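Local coordinates for protein putative TIM-barrel metal-dependent hydrolase (Mycobacterium avium subsp. paratuberculosis S397, PDB 4DZI) that probably catalyses a metal-dependent hydrolysis as a member of the amidohydrolase superfamily, carrying a two-metal site, occupied here by cadmium, in a TIM-barrel-type fold, at residues 227-232 / 270-275; 297-302 / 329-334. One frame throughout, in Å; residues are numbered along the deposited sequence.

Contact 1: residues 227-232 / 270-275. With CD (cadmium ion), chain Q.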
ATOM      1  N   VAL C 227       9.532  -9.301 -19.672  1.00 17.71           N
ATOM      2  CA  VAL C 227       8.325  -8.517 -19.506  1.00 17.34           C
ATOM      3  C   VAL C 227       8.725  -7.248 -18.771  1.00 16.16           C
ATOM      4  O   VAL C 227       9.424  -7.292 -17.750  1.00 17.55           O
ATOM      5  CB  VAL C 227       7.229  -9.282 -18.722  1.00 13.46           C
ATOM      6  CG1 VAL C 227       7.776  -9.870 -17.417  1.00 13.57           C
ATOM      7  CG2 VAL C 227       6.015  -8.380 -18.494  1.00 14.67           C
ATOM      8  N   GLY C 228       8.286  -6.104 -19.287  1.00 13.91           N
ATOM      9  CA  GLY C 228       8.559  -4.859 -18.578  1.00 12.88           C
ATOM     10  C   GLY C 228       7.285  -4.335 -17.957  1.00 14.55           C
ATOM     11  O   GLY C 228       6.206  -4.483 -18.523  1.00 12.18           O
ATOM     12  N   PHE C 229       7.430  -3.757 -16.755  1.00 12.59           N
ATOM     13  CA  PHE C 229       6.319  -3.160 -16.022  1.00 11.16           C
ATOM     14  C   PHE C 229       6.626  -1.678 -15.824  1.00 10.92           C
ATOM     15  O   PHE C 229       7.491  -1.305 -15.021  1.00 12.00           O
ATOM     16  CB  PHE C 229       6.157  -3.819 -14.622  1.00 10.29           C
ATOM     17  CG  PHE C 229       5.698  -5.253 -14.689  1.00 11.65           C
ATOM     18  CD1 PHE C 229       4.411  -5.562 -15.086  1.00 11.15           C
ATOM     19  CD2 PHE C 229       6.574  -6.290 -14.389  1.00 16.82           C
ATOM     20  CE1 PHE C 229       3.992  -6.891 -15.167  1.00 17.18           C
ATOM     21  CE2 PHE C 229       6.157  -7.631 -14.479  1.00 14.08           C
ATOM     22  CZ  PHE C 229       4.866  -7.923 -14.871  1.00 15.17           C
ATOM     23  N   HIS C 230       5.937  -0.829 -16.577  1.00 10.93           N
ATOM     24  CA  HIS C 230       6.177   0.611 -16.504  1.00 11.75           C
ATOM     25  C   HIS C 230       5.035   1.275 -15.843  1.00 13.22           C
ATOM     26  O   HIS C 230       3.889   0.880 -16.075  1.00 12.85           O
ATOM     27  CB  HIS C 230       6.279   1.193 -17.930  1.00 10.25           C
ATOM     28  CG  HIS C 230       6.648   2.672 -17.957  1.00  8.77           C
ATOM     29  ND1 HIS C 230       5.753   3.674 -17.730  1.00 10.85           N
ATOM     30  CD2 HIS C 230       7.881   3.287 -18.134  1.00 12.16           C
ATOM     31  CE1 HIS C 230       6.385   4.861 -17.780  1.00 11.68           C
ATOM     32  NE2 HIS C 230       7.683   4.633 -18.010  1.00 13.96           N
ATOM     33  N   LEU C 231       5.339   2.287 -15.033  1.00 12.32           N
ATOM     34  CA  LEU C 231       4.312   3.127 -14.409  1.00 13.19           C
ATOM     35  C   LEU C 231       3.146   3.403 -15.364  1.00 14.52           C
ATOM     36  O   LEU C 231       3.348   3.890 -16.476  1.00 11.90           O
ATOM     37  CB  LEU C 231       4.948   4.466 -14.023  1.00 12.54           C
ATOM     38  CG  LEU C 231       4.100   5.318 -13.099  1.00 13.68           C
ATOM     39  CD1 LEU C 231       3.969   4.644 -11.725  1.00 16.73           C
ATOM     40  CD2 LEU C 231       4.727   6.709 -12.970  1.00 16.05           C
ATOM     41  N   SER C 232       1.911   3.195 -14.887  1.00 11.94           N
ATOM     42  CA  SER C 232       0.731   3.256 -15.766  1.00 11.57           C
ATOM     43  C   SER C 232      -0.442   3.790 -14.966  1.00 13.85           C
ATOM     44  O   SER C 232      -0.327   3.962 -13.747  1.00 12.41           O
ATOM     45  CB  SER C 232       0.346   1.837 -16.230  1.00 11.85           C
ATOM     46  OG  SER C 232       1.389   1.222 -17.023  1.00 13.98           O
ATOM     47  N   ASP C 270       2.562  -4.466  -5.576  1.00 13.42           N
ATOM     48  CA  ASP C 270       1.522  -5.482  -5.674  1.00 10.46           C
ATOM     49  C   ASP C 270       1.689  -6.348  -6.934  1.00 14.20           C
ATOM     50  O   ASP C 270       1.448  -7.557  -6.921  1.00 13.01           O
ATOM     51  CB  ASP C 270       0.148  -4.857  -5.595  1.00 10.16           C
ATOM     52  CG  ASP C 270      -0.086  -4.127  -4.273  1.00 15.06           C
ATOM     53  OD1 ASP C 270       0.805  -4.216  -3.378  1.00 13.91           O
ATOM     54  OD2 ASP C 270      -1.143  -3.463  -4.142  1.00 14.67           O
ATOM     55  N   THR C 271       2.135  -5.728  -8.028  1.00 12.49           N
ATOM     56  CA  THR C 271       2.434  -6.460  -9.255  1.00 13.71           C
ATOM     57  C   THR C 271       3.518  -7.518  -9.012  1.00 14.35           C
ATOM     58  O   THR C 271       3.389  -8.686  -9.450  1.00 14.67           O
ATOM     59  CB  THR C 271       2.917  -5.454 -10.339  1.00 10.15           C
ATOM     60  OG1 THR C 271       1.790  -4.668 -10.740  1.00 13.85           O
ATOM     61  CG2 THR C 271       3.507  -6.165 -11.607  1.00 12.57           C
ATOM     62  N   MET C 272       4.618  -7.107  -8.401  1.00 12.20           N
ATOM     63  CA  MET C 272       5.716  -8.028  -8.178  1.00 12.74           C
ATOM     64  C   MET C 272       5.302  -9.089  -7.153  1.00 16.29           C
ATOM     65  O   MET C 272       5.656 -10.235  -7.312  1.00 14.65           O
ATOM     66  CB  MET C 272       6.979  -7.293  -7.761  1.00 14.63           C
ATOM     67  CG  MET C 272       7.595  -6.426  -8.862  1.00 19.13           C
ATOM     68  SD  MET C 272       8.082  -7.517 -10.217  1.00 24.40           S
ATOM     69  CE  MET C 272       8.689  -6.304 -11.399  1.00 24.75           C
ATOM     70  N   ALA C 273       4.491  -8.706  -6.165  1.00 14.86           N
ATOM     71  CA  ALA C 273       3.929  -9.712  -5.251  1.00 17.88           C
ATOM     72  C   ALA C 273       3.100 -10.738  -6.007  1.00 12.64           C
ATOM     73  O   ALA C 273       3.202 -11.954  -5.750  1.00 14.51           O
ATOM     74  CB  ALA C 273       3.097  -9.050  -4.164  1.00 13.52           C
ATOM     75  N   SER C 274       2.208 -10.268  -6.876  1.00 13.82           N
ATOM     76  CA  SER C 274       1.377 -11.160  -7.657  1.00 13.99           C
ATOM     77  C   SER C 274       2.224 -12.126  -8.461  1.00 18.87           C
ATOM     78  O   SER C 274       1.974 -13.334  -8.464  1.00 14.93           O
ATOM     79  CB  SER C 274       0.476 -10.325  -8.565  1.00 16.20           C
ATOM     80  OG  SER C 274      -0.217 -11.158  -9.474  1.00 16.76           O
ATOM     81  N   MET C 275       3.224 -11.593  -9.173  1.00 14.64           N
ATOM     82  CA  MET C 275       4.106 -12.436  -9.978  1.00 14.96           C
ATOM     83  C   MET C 275       4.813 -13.481  -9.138  1.00 15.99           C
ATOM     84  O   MET C 275       4.859 -14.673  -9.505  1.00 16.63           O
ATOM     85  CB  MET C 275       5.163 -11.578 -10.698  1.00 15.30           C
ATOM     86  CG  MET C 275       4.546 -10.672 -11.758  1.00 15.91           C
ATOM     87  SD  MET C 275       4.050 -11.493 -13.292  1.00 16.35           S
ATOM     88  CE  MET C 275       5.642 -11.929 -13.969  1.00 16.67           C
TER
HETATM   89 CD    CD Q 502       9.256   6.373 -18.246  1.00 12.10          CD
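In this TIM-barrel-type amidohydrolase, strand 227-230 carries a metal-binding histidine at its C-terminal end and, one residue earlier, sends Phe229 outward into helix 266-277 of the surrounding layer. The axes of strand 227-230 and helix segment 270-275 pass 11.1 Å apart and run roughly antiparallel (152°). Thr271 meets the phenyl ring with its methyl: CG2 sits over the centre of one face of Phe229, 3.6 Å from CD1, in a CH-pi contact only 13° off the ring normal. That methyl lies anti to the backbone N of Thr271, while the hydroxyl OG1 turns back to bond the carbonyl O of Ala267 in the same helix. Val227 CG2 lies against the opposite face, nearer the rim, which leaves the ring between two methyl groups. Two methionines complete the cluster, both placed obliquely to the ring. Met272 brings its CE to 3.7 Å from Phe229 CD2; Met275, bent at chi2 and chi3, reaches in from the far end of the ring and sets SD 4.0 Å from Phe229 CZ. Both sulfurs make Met-aromatic contacts. On the other side of the strand His230 binds cadmium through NE2 at 2.4 Å, in a site completed by Asp13, His15, Glu293 and Asp356. His230 ND1 donates to Leu231 O at 2.7 Å, a bent bond, with the oxygen tilted out of the ring plane, that together with the metal restrains the rotation of the imidazole. Ser232 OG donates to the His230 carbonyl O, closing a hydrogen bond across the turn just beyond the strand. The chemistry thus divides along the strand: dispersion and CH-pi forces bind Phe229 to the helix, while metal coordination and hydrogen bonding orient the neighbouring His230 on the metal-binding side.

Contact 2: residues 297-302 / 329-334. With SO4 (sulfate ion), chain J.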
ATOM      1  N   TYR C 297      12.083   1.951  -4.138  1.00 13.85           N
ATOM      2  CA  TYR C 297      11.756   1.890  -2.700  1.00 15.81           C
ATOM      3  C   TYR C 297      10.838   0.733  -2.367  1.00 16.27           C
ATOM      4  O   TYR C 297      10.803   0.281  -1.221  1.00 15.45           O
ATOM      5  CB  TYR C 297      11.030   3.169  -2.348  1.00 17.54           C
ATOM      6  CG  TYR C 297      10.851   3.468  -0.887  1.00 14.25           C
ATOM      7  CD1 TYR C 297      11.928   3.634  -0.070  1.00 19.83           C
ATOM      8  CD2 TYR C 297       9.573   3.643  -0.361  1.00 22.29           C
ATOM      9  CE1 TYR C 297      11.769   3.959   1.273  1.00 28.39           C
ATOM     10  CE2 TYR C 297       9.399   3.964   0.964  1.00 23.98           C
ATOM     11  CZ  TYR C 297      10.499   4.122   1.773  1.00 23.34           C
ATOM     12  OH  TYR C 297      10.316   4.481   3.095  1.00 24.22           O
ATOM     13  N   PHE C 298      10.064   0.254  -3.331  1.00 13.55           N
ATOM     14  CA  PHE C 298       9.183  -0.871  -3.068  1.00 12.73           C
ATOM     15  C   PHE C 298       9.900  -2.159  -2.614  1.00 15.00           C
ATOM     16  O   PHE C 298       9.308  -3.017  -1.936  1.00 14.70           O
ATOM     17  CB  PHE C 298       8.277  -1.203  -4.270  1.00 14.59           C
ATOM     18  CG  PHE C 298       8.985  -1.921  -5.402  1.00 18.29           C
ATOM     19  CD1 PHE C 298       9.010  -3.317  -5.454  1.00 17.48           C
ATOM     20  CD2 PHE C 298       9.541  -1.207  -6.448  1.00 13.87           C
ATOM     21  CE1 PHE C 298       9.650  -4.007  -6.480  1.00 17.62           C
ATOM     22  CE2 PHE C 298      10.163  -1.886  -7.485  1.00 12.82           C
ATOM     23  CZ  PHE C 298      10.209  -3.283  -7.509  1.00 15.19           C
ATOM     24  N   VAL C 299      11.160  -2.327  -3.003  1.00 14.09           N
ATOM     25  CA  VAL C 299      11.852  -3.595  -2.805  0.50 16.05           C
ATOM     26  C   VAL C 299      11.926  -4.005  -1.341  1.00 16.20           C
ATOM     27  O   VAL C 299      11.692  -5.146  -0.987  1.00 17.70           O
ATOM     28  CB  VAL C 299      13.286  -3.506  -3.365  0.50 14.24           C
ATOM     29  CG1 VAL C 299      14.034  -4.816  -3.171  0.50 13.22           C
ATOM     30  CG2 VAL C 299      13.233  -3.144  -4.837  0.50 18.85           C
ATOM     31  N   HIS C 300      12.290  -3.072  -0.497  1.00 19.36           N
ATOM     32  CA  HIS C 300      12.531  -3.520   0.861  1.00 23.34           C
ATOM     33  C   HIS C 300      11.264  -3.957   1.568  1.00 22.03           C
ATOM     34  O   HIS C 300      11.306  -4.908   2.325  1.00 19.67           O
ATOM     35  CB  HIS C 300      13.341  -2.528   1.669  1.00 25.99           C
ATOM     36  CG  HIS C 300      12.554  -1.347   2.100  1.00 18.93           C
ATOM     37  ND1 HIS C 300      12.180  -0.377   1.233  1.00 29.76           N
ATOM     38  CD2 HIS C 300      12.071  -0.973   3.352  1.00 27.10           C
ATOM     39  CE1 HIS C 300      11.462   0.560   1.896  1.00 32.22           C
ATOM     40  NE2 HIS C 300      11.404   0.199   3.194  1.00 30.84           N
ATOM     41  N   ARG C 301      10.132  -3.290   1.329  1.00 18.89           N
ATOM     42  CA  ARG C 301       8.872  -3.763   1.948  1.00 14.77           C
ATOM     43  C   ARG C 301       8.453  -5.074   1.355  1.00 19.22           C
ATOM     44  O   ARG C 301       7.930  -5.938   2.046  1.00 19.19           O
ATOM     45  CB  ARG C 301       7.710  -2.755   1.771  1.00 19.80           C
ATOM     46  CG  ARG C 301       7.978  -1.374   2.357  1.00 35.23           C
ATOM     47  CD  ARG C 301       8.041  -0.310   1.257  1.00 32.19           C
ATOM     48  NE  ARG C 301       6.779  -0.296   0.511  1.00 29.20           N
ATOM     49  CZ  ARG C 301       6.584   0.416  -0.595  1.00 16.14           C
ATOM     50  NH1 ARG C 301       7.591   1.160  -1.050  1.00 22.72           N
ATOM     51  NH2 ARG C 301       5.410   0.362  -1.259  1.00 17.93           N
ATOM     52  N   LEU C 302       8.638  -5.215   0.045  1.00 16.36           N
ATOM     53  CA  LEU C 302       8.255  -6.439  -0.624  1.00 14.60           C
ATOM     54  C   LEU C 302       9.066  -7.611  -0.041  1.00 16.34           C
ATOM     55  O   LEU C 302       8.497  -8.674   0.240  1.00 17.46           O
ATOM     56  CB  LEU C 302       8.441  -6.295  -2.149  1.00 15.45           C
ATOM     57  CG  LEU C 302       8.100  -7.548  -2.955  1.00 17.90           C
ATOM     58  CD1 LEU C 302       6.621  -7.894  -2.912  1.00 20.03           C
ATOM     59  CD2 LEU C 302       8.517  -7.336  -4.426  1.00 16.99           C
ATOM     60  N   VAL C 329      14.526 -10.275 -11.652  1.00 13.99           N
ATOM     61  CA  VAL C 329      13.960  -8.921 -11.772  1.00 14.74           C
ATOM     62  C   VAL C 329      15.065  -7.865 -11.773  1.00 16.79           C
ATOM     63  O   VAL C 329      15.930  -7.804 -10.897  1.00 16.18           O
ATOM     64  CB  VAL C 329      12.942  -8.610 -10.645  1.00 13.95           C
ATOM     65  CG1 VAL C 329      12.321  -7.209 -10.783  1.00 13.53           C
ATOM     66  CG2 VAL C 329      11.858  -9.701 -10.604  1.00 16.00           C
ATOM     67  N   TRP C 330      15.019  -7.004 -12.793  1.00 10.48           N
ATOM     68  CA  TRP C 330      15.854  -5.843 -12.862  1.00 12.95           C
ATOM     69  C   TRP C 330      15.030  -4.623 -12.524  1.00 13.59           C
ATOM     70  O   TRP C 330      13.852  -4.561 -12.823  1.00 14.73           O
ATOM     71  CB  TRP C 330      16.359  -5.699 -14.311  1.00 12.86           C
ATOM     72  CG  TRP C 330      17.510  -6.600 -14.722  1.00 12.47           C
ATOM     73  CD1 TRP C 330      18.833  -6.234 -14.956  1.00 15.09           C
ATOM     74  CD2 TRP C 330      17.450  -8.025 -15.044  1.00 12.77           C
ATOM     75  NE1 TRP C 330      19.563  -7.317 -15.351  1.00 15.32           N
ATOM     76  CE2 TRP C 330      18.794  -8.417 -15.419  1.00 13.49           C
ATOM     77  CE3 TRP C 330      16.449  -8.985 -15.023  1.00 14.51           C
ATOM     78  CZ2 TRP C 330      19.107  -9.728 -15.778  1.00 14.77           C
ATOM     79  CZ3 TRP C 330      16.771 -10.296 -15.368  1.00 18.30           C
ATOM     80  CH2 TRP C 330      18.073 -10.654 -15.756  1.00 18.16           C
ATOM     81  N   ILE C 331      15.679  -3.621 -11.963  1.00 11.26           N
ATOM     82  CA  ILE C 331      14.972  -2.420 -11.508  1.00 10.43           C
ATOM     83  C   ILE C 331      15.666  -1.134 -11.951  1.00 11.51           C
ATOM     84  O   ILE C 331      16.855  -0.928 -11.664  1.00 13.31           O
ATOM     85  CB  ILE C 331      14.886  -2.424  -9.978  1.00 13.69           C
ATOM     86  CG1 ILE C 331      14.055  -3.628  -9.521  1.00 16.58           C
ATOM     87  CG2 ILE C 331      14.244  -1.118  -9.501  1.00 16.95           C
ATOM     88  CD1 ILE C 331      14.076  -3.817  -8.020  1.00 22.03           C
ATOM     89  N   ALA C 332      14.930  -0.262 -12.651  1.00 11.51           N
ATOM     90  CA  ALA C 332      15.399   1.107 -12.885  1.00 12.59           C
ATOM     91  C   ALA C 332      14.944   1.976 -11.714  1.00 15.45           C
ATOM     92  O   ALA C 332      13.753   2.261 -11.591  1.00 18.26           O
ATOM     93  CB  ALA C 332      14.799   1.669 -14.184  1.00 14.36           C
ATOM     94  N   PRO C 333      15.868   2.399 -10.860  1.00 14.26           N
ATOM     95  CA  PRO C 333      15.461   3.187  -9.689  1.00 15.50           C
ATOM     96  C   PRO C 333      15.139   4.643 -10.031  1.00 15.29           C
ATOM     97  O   PRO C 333      15.452   5.158 -11.130  1.00 17.26           O
ATOM     98  CB  PRO C 333      16.721   3.153  -8.809  1.00 15.74           C
ATOM     99  CG  PRO C 333      17.851   3.150  -9.852  1.00 15.79           C
ATOM    100  CD  PRO C 333      17.324   2.162 -10.880  1.00 17.43           C
ATOM    101  N   TYR C 334      14.524   5.340  -9.078  1.00 13.17           N
ATOM    102  CA  TYR C 334      14.412   6.789  -9.207  0.50 15.85           C
ATOM    103  C   TYR C 334      15.777   7.404  -8.842  1.00 16.71           C
ATOM    104  O   TYR C 334      16.566   6.816  -8.083  1.00 18.27           O
ATOM    105  CB  TYR C 334      13.266   7.375  -8.324  0.50 18.30           C
ATOM    106  CG  TYR C 334      11.822   7.176  -8.821  0.50 21.51           C
ATOM    107  CD1 TYR C 334      11.502   7.169 -10.182  0.50 23.45           C
ATOM    108  CD2 TYR C 334      10.757   7.047  -7.913  0.50 28.15           C
ATOM    109  CE1 TYR C 334      10.183   7.008 -10.615  0.50 23.40           C
ATOM    110  CE2 TYR C 334       9.445   6.886  -8.346  0.50 25.22           C
ATOM    111  CZ  TYR C 334       9.148   6.856  -9.699  0.50 27.39           C
ATOM    112  OH  TYR C 334       7.810   6.686 -10.144  0.50 19.12           O
TER
HETATM  113  S   SO4 J 506       2.871   0.129   1.188  1.00 24.62           S
HETATM  114  O1  SO4 J 506       2.024  -0.821   1.881  1.00 21.83           O
HETATM  115  O2  SO4 J 506       4.183   0.430   1.824  1.00 24.84           O
HETATM  116  O3  SO4 J 506       3.241  -0.649  -0.029  1.00 55.87           O
HETATM  117  O4  SO4 J 506       2.329   1.339   0.595  1.00 24.54           O
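Ile331 extends its CG1 branch with CD1 near trans (chi2 172°), carrying that terminal methyl away from strand 329-331 to the first turn of the helix that carries Phe298 and Val299. Phe298 takes the uncommon first torsion of 76°, its CG between the backbone N and the carbonyl carbon, which swings the ring toward the strand although its CB bond does not aim there. The two side chains approach from opposite directions, Phe298 CZ stopping 3.9 Å from Ile331 CD1, with the methyl oblique to the ring. Val299 crosses the isoleucine with its CG2 branch, 3.4 Å from Ile331 CD1, tighter than a usual carbon contact; Val299 has two conformers, so this closeness is doubtful. Farther along the helix, Arg301 NH2 donates to sulfate O3 at 2.7 Å and 158°, the acceptor lying in the guanidinium plane. Arg266 and Arg305 of both subunits also bond this probable crystallisation anion, while Arg301 NH1 salt-bridges Asp265. Helix 298-312 lies in the connection between the adjacent parallel strands 289-292 and 329-331, so Ile331 meets the helix of its own beta-alpha-beta crossover, the repeating element of the TIM-barrel-type fold.

Contacts 1 and 2 follow one another along the chain, and their centres lie 11 Å apart beside the same parallel sheet, in which strand 289-292 separates 227-230 from 329-331. Met272 is the main joint between them: Met272 CB packs 3.7 Å from Leu302 CD2, Met272 CE 3.8 Å from Val329 CG1, and Met272 CG 4.0 Å from Phe298 CE1. Helices 266-277 and 298-312 thereby share one apolar layer outside the strands. Only contact 1 supplies a metal ligand, His230; the Ile331 side chain in contact 2 remains about 13 Å from a cadmium ion. Next to contact 1 Asp270 salt-bridges Arg266 of the second subunit, and beside contact 2 His300 bonds His300 of that subunit.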